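PDB 2IRU: multifunctional non-homologous end joining DNA repair protein LigD, which probably joins broken DNA ends together with Ku in non-homologous end joining, this chain being its primase-like polymerase domain. Local coordinates for residues A153-A158 and Q204-A209; G38-M43 and T100-I105. All blocks are in the same frame, centred on the assembly; numbering follows the deposited sequence.

Contact 1. Residues A153-A158 and Q204-A209; sequences AEVARA and QRLEQA
Leu-206 reaches across from helix 192-209 and sets its two methyl groups against Val-155 and Ala-158, which stand three residues apart on helix 149-164. Each methyl has its own nearest neighbour. Leu-206 CD1 comes to 3.5 Å from Ala-158 CB, tighter than usual for a pair of carbons, whereas Leu-206 CD2 lies 3.8 Å from Val-155 CG1. The second methyl also bridges the pair, since Leu-206 CD2 is 4.2 Å from Ala-158 CB. The backbone oxygen Val-155 O is 4.0 Å from Leu-206 CD2.

The torsions explain this division. In Leu-206 the branch carbon CG is anti to the backbone nitrogen (chi1 -169°), and with chi2 at 52° the fork opens so that CD1 faces the alanine and CD2 the valine. Val-155 has CG1 anti to its own nitrogen (chi1 174°), on the side of the carbonyl carbon, and this branch does the touching; CG2 lies beside the nitrogen. The valine and leucine side chains cross obliquely, meeting through one methyl each. Ala-158 points its CB at the other helix, and its CA lies 7.3 Å from Leu-206 CA, the shortest such distance between the two segments.

Further along helix 149-164, Val-159 and Leu-162 also touch Leu-206, while Val-214 of strand 214-215 touches both Val-155 and Leu-206. The next residue, Glu-207, bonds through OE1 to Ser-216 OG.

About 120 Å² is buried in total, mostly through apolar side chains of segments 153-158 and 204-209. The chemistry is therefore that of a small hydrophobic helix-helix joint, which rests on van der Waals packing of methyl groups and has no polar bond between the two segments.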
ATOM      1  N   ALA A 153      -1.503  15.143  11.672  1.00 18.06           N
ATOM      2  CA  ALA A 153      -1.576  15.987  10.480  1.00 17.80           C
ATOM      3  C   ALA A 153      -0.414  16.949  10.422  1.00 17.82           C
ATOM      4  O   ALA A 153       0.184  17.128   9.357  1.00 17.08           O
ATOM      5  CB  ALA A 153      -2.914  16.767  10.446  1.00 17.02           C
ATOM      6  N   GLU A 154      -0.118  17.594  11.561  1.00 16.82           N
ATOM      7  CA  GLU A 154       1.003  18.515  11.643  1.00 16.93           C
ATOM      8  C   GLU A 154       2.289  17.774  11.321  1.00 14.94           C
ATOM      9  O   GLU A 154       3.129  18.299  10.587  1.00 15.69           O
ATOM     10  CB  GLU A 154       1.110  19.175  13.015  1.00 16.58           C
ATOM     11  CG  GLU A 154       2.387  20.015  13.145  1.00 17.98           C
ATOM     12  CD  GLU A 154       2.547  20.710  14.503  1.00 18.76           C
ATOM     13  OE1 GLU A 154       1.712  20.503  15.410  1.00 20.00           O
ATOM     14  OE2 GLU A 154       3.533  21.469  14.636  1.00 19.98           O
ATOM     15  N   VAL A 155       2.441  16.560  11.868  1.00 14.47           N
ATOM     16  CA  VAL A 155       3.637  15.766  11.582  1.00 13.22           C
ATOM     17  C   VAL A 155       3.684  15.424  10.078  1.00 13.18           C
ATOM     18  O   VAL A 155       4.730  15.569   9.451  1.00 13.61           O
ATOM     19  CB  VAL A 155       3.772  14.511  12.494  1.00 13.06           C
ATOM     20  CG1 VAL A 155       4.959  13.619  12.059  1.00 13.57           C
ATOM     21  CG2 VAL A 155       3.932  14.951  13.980  1.00 11.85           C
ATOM     22  N   ALA A 156       2.558  15.014   9.490  1.00 13.07           N
ATOM     23  CA  ALA A 156       2.550  14.763   8.032  1.00 13.12           C
ATOM     24  C   ALA A 156       2.970  15.977   7.197  1.00 13.15           C
ATOM     25  O   ALA A 156       3.783  15.840   6.253  1.00 12.58           O
ATOM     26  CB  ALA A 156       1.191  14.216   7.566  1.00 14.18           C
ATOM     27  N   ARG A 157       2.420  17.142   7.550  1.00 13.23           N
ATOM     28  CA  ARG A 157       2.722  18.388   6.839  1.00 13.89           C
ATOM     29  C   ARG A 157       4.200  18.730   6.999  1.00 13.56           C
ATOM     30  O   ARG A 157       4.828  19.270   6.085  1.00 14.30           O
ATOM     31  CB  ARG A 157       1.796  19.530   7.285  1.00 13.28           C
ATOM     32  CG  ARG A 157       0.338  19.385   6.810  1.00 14.19           C
ATOM     33  CD  ARG A 157      -0.493  20.635   7.118  1.00 15.71           C
ATOM     34  NE  ARG A 157      -0.403  21.006   8.526  1.00 18.08           N
ATOM     35  CZ  ARG A 157      -1.262  20.628   9.470  1.00 19.03           C
ATOM     36  NH1 ARG A 157      -2.304  19.860   9.168  1.00 20.65           N
ATOM     37  NH2 ARG A 157      -1.076  21.049  10.725  1.00 21.22           N
ATOM     38  N   ALA A 158       4.760  18.400   8.164  1.00 13.80           N
ATOM     39  CA  ALA A 158       6.189  18.602   8.409  1.00 14.35           C
ATOM     40  C   ALA A 158       7.084  17.703   7.558  1.00 14.09           C
ATOM     41  O   ALA A 158       8.133  18.148   7.050  1.00 15.13           O
ATOM     42  CB  ALA A 158       6.493  18.459   9.894  1.00 14.31           C
ATOM     43  N   GLN A 204      14.846  11.366  11.009  1.00 10.27           N
ATOM     44  CA  GLN A 204      15.726  11.859  12.077  1.00 11.03           C
ATOM     45  C   GLN A 204      15.769  13.381  12.119  1.00 11.24           C
ATOM     46  O   GLN A 204      15.817  13.971  13.202  1.00 10.78           O
ATOM     47  CB  GLN A 204      17.132  11.267  11.944  1.00 11.49           C
ATOM     48  CG  GLN A 204      17.110   9.775  12.217  1.00 14.06           C
ATOM     49  CD  GLN A 204      18.466   9.111  12.056  1.00 19.25           C
ATOM     50  OE1 GLN A 204      19.342   9.611  11.347  1.00 19.97           O
ATOM     51  NE2 GLN A 204      18.637   7.968  12.712  1.00 21.30           N
ATOM     52  N   ARG A 205      15.704  14.018  10.954  1.00 11.40           N
ATOM     53  CA  ARG A 205      15.666  15.486  10.901  1.00 13.03           C
ATOM     54  C   ARG A 205      14.393  16.029  11.531  1.00 11.87           C
ATOM     55  O   ARG A 205      14.430  17.035  12.281  1.00 10.75           O
ATOM     56  CB  ARG A 205      15.827  15.996   9.465  1.00 13.87           C
ATOM     57  CG  ARG A 205      15.843  17.515   9.247  1.00 17.03           C
ATOM     58  CD  ARG A 205      15.839  17.832   7.719  1.00 19.23           C
ATOM     59  NE  ARG A 205      16.860  17.094   6.955  1.00 26.74           N
ATOM     60  CZ  ARG A 205      16.729  16.690   5.683  1.00 30.12           C
ATOM     61  NH1 ARG A 205      15.612  16.923   4.992  1.00 31.91           N
ATOM     62  NH2 ARG A 205      17.716  16.028   5.090  1.00 31.92           N
ATOM     63  N   LEU A 206      13.281  15.356  11.252  1.00 10.54           N
ATOM     64  CA  LEU A 206      12.005  15.742  11.845  1.00 11.11           C
ATOM     65  C   LEU A 206      12.024  15.535  13.355  1.00 10.24           C
ATOM     66  O   LEU A 206      11.565  16.398  14.112  1.00  8.42           O
ATOM     67  CB  LEU A 206      10.822  15.017  11.198  1.00 10.99           C
ATOM     68  CG  LEU A 206       9.451  15.577  11.605  1.00 14.10           C
ATOM     69  CD1 LEU A 206       9.330  17.108  11.409  1.00 15.58           C
ATOM     70  CD2 LEU A 206       8.370  14.851  10.819  1.00 17.30           C
ATOM     71  N   GLU A 207      12.588  14.409  13.776  1.00 10.07           N
ATOM     72  CA  GLU A 207      12.751  14.108  15.195  1.00 11.06           C
ATOM     73  C   GLU A 207      13.584  15.168  15.922  1.00 10.46           C
ATOM     74  O   GLU A 207      13.247  15.589  17.040  1.00 10.75           O
ATOM     75  CB  GLU A 207      13.376  12.725  15.353  1.00 11.32           C
ATOM     76  CG  GLU A 207      13.726  12.319  16.784  1.00 12.23           C
ATOM     77  CD  GLU A 207      14.086  10.833  16.815  1.00 18.02           C
ATOM     78  OE1 GLU A 207      14.991  10.436  16.058  1.00 20.65           O
ATOM     79  OE2 GLU A 207      13.461  10.069  17.568  1.00 18.91           O
ATOM     80  N   GLN A 208      14.648  15.629  15.273  1.00  9.87           N
ATOM     81  CA  GLN A 208      15.466  16.723  15.810  1.00 10.36           C
ATOM     82  C   GLN A 208      14.652  18.022  15.983  1.00  9.64           C
ATOM     83  O   GLN A 208      14.809  18.758  16.984  1.00  9.65           O
ATOM     84  CB  GLN A 208      16.637  16.935  14.857  1.00 10.97           C
ATOM     85  CG  GLN A 208      17.649  17.940  15.246  1.00 15.86           C
ATOM     86  CD  GLN A 208      18.829  17.930  14.279  1.00 20.01           C
ATOM     87  OE1 GLN A 208      18.948  17.029  13.434  1.00 23.21           O
ATOM     88  NE2 GLN A 208      19.698  18.927  14.393  1.00 22.89           N
ATOM     89  N   ALA A 209      13.798  18.288  14.992  1.00  9.34           N
ATOM     90  CA  ALA A 209      12.970  19.482  14.933  1.00  9.47           C
ATOM     91  C   ALA A 209      11.823  19.479  15.950  1.00 10.04           C
ATOM     92  O   ALA A 209      11.529  20.516  16.531  1.00 10.22           O
ATOM     93  CB  ALA A 209      12.415  19.680  13.520  1.00 10.41           C
TER

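Contact 2. Residues G38-M43 and T100-I105; sequences GVAEVM and TGLAWI
Leu-102 of helix 99-107 meets Ala-40 and Met-43 of helix 29-47, one terminal methyl to each. Just before it, Gly-101 uses its backbone N to bond Ser-98 OG, a link near the start of the helix. At Leu-102 itself, CG is anti to the carbonyl carbon (chi1 -75°), and the two methyls separate toward different partners. CD1 packs on the alanine over backbone as well as side chain, Leu-102 CD1 lying 3.7 Å from Ala-40 CA and 3.8 Å from Ala-40 CB. CD2 turns to the sulfur: Leu-102 CD2 is 4.0 Å from Met-43 SD, a van der Waals contact. Met-43 is fully extended, with chi1 -169°, and its chain crosses that of the leucine at a slant. The nearest pair of CA atoms, Ala-40 CA and Leu-102 CA, is 6.9 Å apart, beside a kink in helix 29-47 where the nitrogens of Glu-41 and Val-42 lack bonds to the preceding turn. Leu-102 also touches Leu-44.

Past the leucine, Ala-103 rests on Phe-33, Trp-104 on Pro-76 and Arg-54, and Ile-105 on Tyr-36 and Arg-54. This is plain apolar helix-helix packing inside the primase-polymerase domain: helix 99-107 lies on helix 29-47 and also against strand 53-56, while helix 273-283 covers another part of helix 29-47, with Leu-277 and Ile-280 on Val-39.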
ATOM      1  N   GLY A  38     -14.068  -1.754  -9.816  1.00  7.01           N
ATOM      2  CA  GLY A  38     -14.341  -0.298  -9.837  1.00  6.58           C
ATOM      3  C   GLY A  38     -13.074   0.519  -9.659  1.00  7.70           C
ATOM      4  O   GLY A  38     -12.960   1.631 -10.197  1.00  7.05           O
ATOM      5  N   VAL A  39     -12.149  -0.026  -8.865  1.00  6.07           N
ATOM      6  CA  VAL A  39     -10.881   0.699  -8.592  1.00  6.75           C
ATOM      7  C   VAL A  39      -9.732   0.315  -9.520  1.00  6.54           C
ATOM      8  O   VAL A  39      -8.666   0.951  -9.454  1.00  6.22           O
ATOM      9  CB  VAL A  39     -10.408   0.642  -7.087  1.00  7.17           C
ATOM     10  CG1 VAL A  39     -11.486   1.198  -6.126  1.00  9.83           C
ATOM     11  CG2 VAL A  39      -9.884  -0.750  -6.688  1.00  7.45           C
ATOM     12  N   ALA A  40      -9.931  -0.689 -10.390  1.00  6.82           N
ATOM     13  CA  ALA A  40      -8.807  -1.188 -11.194  1.00  7.44           C
ATOM     14  C   ALA A  40      -8.046  -0.058 -11.902  1.00  7.50           C
ATOM     15  O   ALA A  40      -6.811  -0.008 -11.850  1.00  7.62           O
ATOM     16  CB  ALA A  40      -9.262  -2.265 -12.233  1.00  6.74           C
ATOM     17  N   GLU A  41      -8.781   0.819 -12.583  1.00  8.17           N
ATOM     18  CA  GLU A  41      -8.149   1.827 -13.439  1.00 10.94           C
ATOM     19  C   GLU A  41      -7.192   2.675 -12.626  1.00 10.12           C
ATOM     20  O   GLU A  41      -6.065   2.932 -13.080  1.00 11.56           O
ATOM     21  CB  GLU A  41      -9.189   2.717 -14.101  1.00 10.99           C
ATOM     22  CG  GLU A  41      -8.603   3.715 -15.146  1.00 14.79           C
ATOM     23  CD  GLU A  41      -9.612   4.794 -15.597  1.00 15.54           C
ATOM     24  OE1 GLU A  41     -10.834   4.649 -15.311  1.00 22.90           O
ATOM     25  OE2 GLU A  41      -9.184   5.769 -16.271  1.00 20.54           O
ATOM     26  N   VAL A  42      -7.645   3.120 -11.451  1.00  8.22           N
ATOM     27  CA  VAL A  42      -6.814   4.002 -10.607  1.00  8.44           C
ATOM     28  C   VAL A  42      -5.798   3.228  -9.771  1.00  8.00           C
ATOM     29  O   VAL A  42      -4.711   3.780  -9.447  1.00  9.41           O
ATOM     30  CB  VAL A  42      -7.670   4.948  -9.705  1.00  8.51           C
ATOM     31  CG1 VAL A  42      -8.556   5.835 -10.566  1.00  8.01           C
ATOM     32  CG2 VAL A  42      -8.503   4.166  -8.645  1.00  7.51           C
ATOM     33  N   MET A  43      -6.131   1.980  -9.427  1.00  6.92           N
ATOM     34  CA  MET A  43      -5.243   1.167  -8.593  1.00  6.79           C
ATOM     35  C   MET A  43      -4.024   0.612  -9.348  1.00  6.12           C
ATOM     36  O   MET A  43      -2.917   0.528  -8.799  1.00  6.98           O
ATOM     37  CB  MET A  43      -6.004  -0.003  -7.923  1.00  6.61           C
ATOM     38  CG  MET A  43      -5.187  -0.700  -6.859  1.00  7.73           C
ATOM     39  SD  MET A  43      -6.135  -1.978  -6.034  1.00  8.38           S
ATOM     40  CE  MET A  43      -4.921  -2.588  -4.840  1.00  8.56           C
ATOM     41  N   THR A 100      -8.352  -7.967 -14.765  1.00  7.50           N
ATOM     42  CA  THR A 100      -8.658  -9.366 -14.492  1.00  7.49           C
ATOM     43  C   THR A 100      -7.767  -9.935 -13.375  1.00  7.22           C
ATOM     44  O   THR A 100      -8.215 -10.785 -12.593  1.00  7.36           O
ATOM     45  CB  THR A 100      -8.618 -10.225 -15.759  1.00  8.25           C
ATOM     46  OG1 THR A 100      -9.464  -9.625 -16.752  1.00  9.98           O
ATOM     47  CG2 THR A 100      -9.179 -11.581 -15.462  1.00  9.49           C
ATOM     48  N   GLY A 101      -6.541  -9.413 -13.247  1.00  7.38           N
ATOM     49  CA  GLY A 101      -5.677  -9.778 -12.147  1.00  7.47           C
ATOM     50  C   GLY A 101      -6.310  -9.394 -10.814  1.00  7.20           C
ATOM     51  O   GLY A 101      -6.261 -10.131  -9.836  1.00  7.25           O
ATOM     52  N   LEU A 102      -6.893  -8.189 -10.767  1.00  5.80           N
ATOM     53  CA  LEU A 102      -7.578  -7.766  -9.538  1.00  6.53           C
ATOM     54  C   LEU A 102      -8.857  -8.587  -9.298  1.00  7.47           C
ATOM     55  O   LEU A 102      -9.224  -8.822  -8.151  1.00  7.21           O
ATOM     56  CB  LEU A 102      -7.885  -6.273  -9.565  1.00  6.81           C
ATOM     57  CG  LEU A 102      -6.665  -5.395  -9.327  1.00  8.76           C
ATOM     58  CD1 LEU A 102      -6.915  -3.955  -9.707  1.00 10.54           C
ATOM     59  CD2 LEU A 102      -6.155  -5.490  -7.885  1.00  6.40           C
ATOM     60  N   ALA A 103      -9.527  -8.993 -10.373  1.00  7.33           N
ATOM     61  CA  ALA A 103     -10.629  -9.965 -10.228  1.00  6.87           C
ATOM     62  C   ALA A 103     -10.143 -11.270  -9.544  1.00  6.71           C
ATOM     63  O   ALA A 103     -10.844 -11.853  -8.700  1.00  6.11           O
ATOM     64  CB  ALA A 103     -11.290 -10.231 -11.556  1.00  6.88           C
ATOM     65  N   TRP A 104      -8.945 -11.739  -9.926  1.00  6.02           N
ATOM     66  CA  TRP A 104      -8.327 -12.928  -9.289  1.00  6.54           C
ATOM     67  C   TRP A 104      -8.041 -12.628  -7.806  1.00  7.02           C
ATOM     68  O   TRP A 104      -8.361 -13.425  -6.926  1.00  6.02           O
ATOM     69  CB  TRP A 104      -7.018 -13.297 -10.027  1.00  6.89           C
ATOM     70  CG  TRP A 104      -6.296 -14.413  -9.380  1.00  6.73           C
ATOM     71  CD1 TRP A 104      -6.690 -15.735  -9.314  1.00  8.94           C
ATOM     72  CD2 TRP A 104      -5.108 -14.305  -8.589  1.00  9.34           C
ATOM     73  NE1 TRP A 104      -5.770 -16.458  -8.586  1.00  8.54           N
ATOM     74  CE2 TRP A 104      -4.784 -15.611  -8.142  1.00  9.08           C
ATOM     75  CE3 TRP A 104      -4.244 -13.236  -8.268  1.00  9.40           C
ATOM     76  CZ2 TRP A 104      -3.645 -15.867  -7.349  1.00  8.80           C
ATOM     77  CZ3 TRP A 104      -3.127 -13.470  -7.498  1.00  9.35           C
ATOM     78  CH2 TRP A 104      -2.816 -14.792  -7.053  1.00  9.94           C
ATOM     79  N   ILE A 105      -7.510 -11.442  -7.512  1.00  6.74           N
ATOM     80  CA  ILE A 105      -7.285 -11.035  -6.127  1.00  7.39           C
ATOM     81  C   ILE A 105      -8.612 -11.153  -5.316  1.00  6.80           C
ATOM     82  O   ILE A 105      -8.639 -11.731  -4.226  1.00  8.20           O
ATOM     83  CB  ILE A 105      -6.744  -9.612  -6.105  1.00  7.62           C
ATOM     84  CG1 ILE A 105      -5.249  -9.621  -6.513  1.00  8.88           C
ATOM     85  CG2 ILE A 105      -6.982  -8.944  -4.735  1.00  7.64           C
ATOM     86  CD1 ILE A 105      -4.328 -10.343  -5.520  1.00  9.37           C
TER

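In the fold
Contact 1 and contact 2 are separate helix-helix joints in the LigD primase-polymerase domain, on opposite sides of the chain's centre. Their own centres lie 35 Å apart and their nearest atoms about 21 Å, so neither touches the other. Both segments of contact 2 precede those of contact 1 in the sequence. Of the two, contact 1 adjoins the likely polymerase substrate site: the side chain of Val-155 is about 4 Å from that of Leu-141, which sits between the likely manganese ligands Asp-140 and Asp-142. Contact 2 keeps its distance, the Met-43 side chain staying about 9 Å from that of His-114, another probable substrate-binding residue.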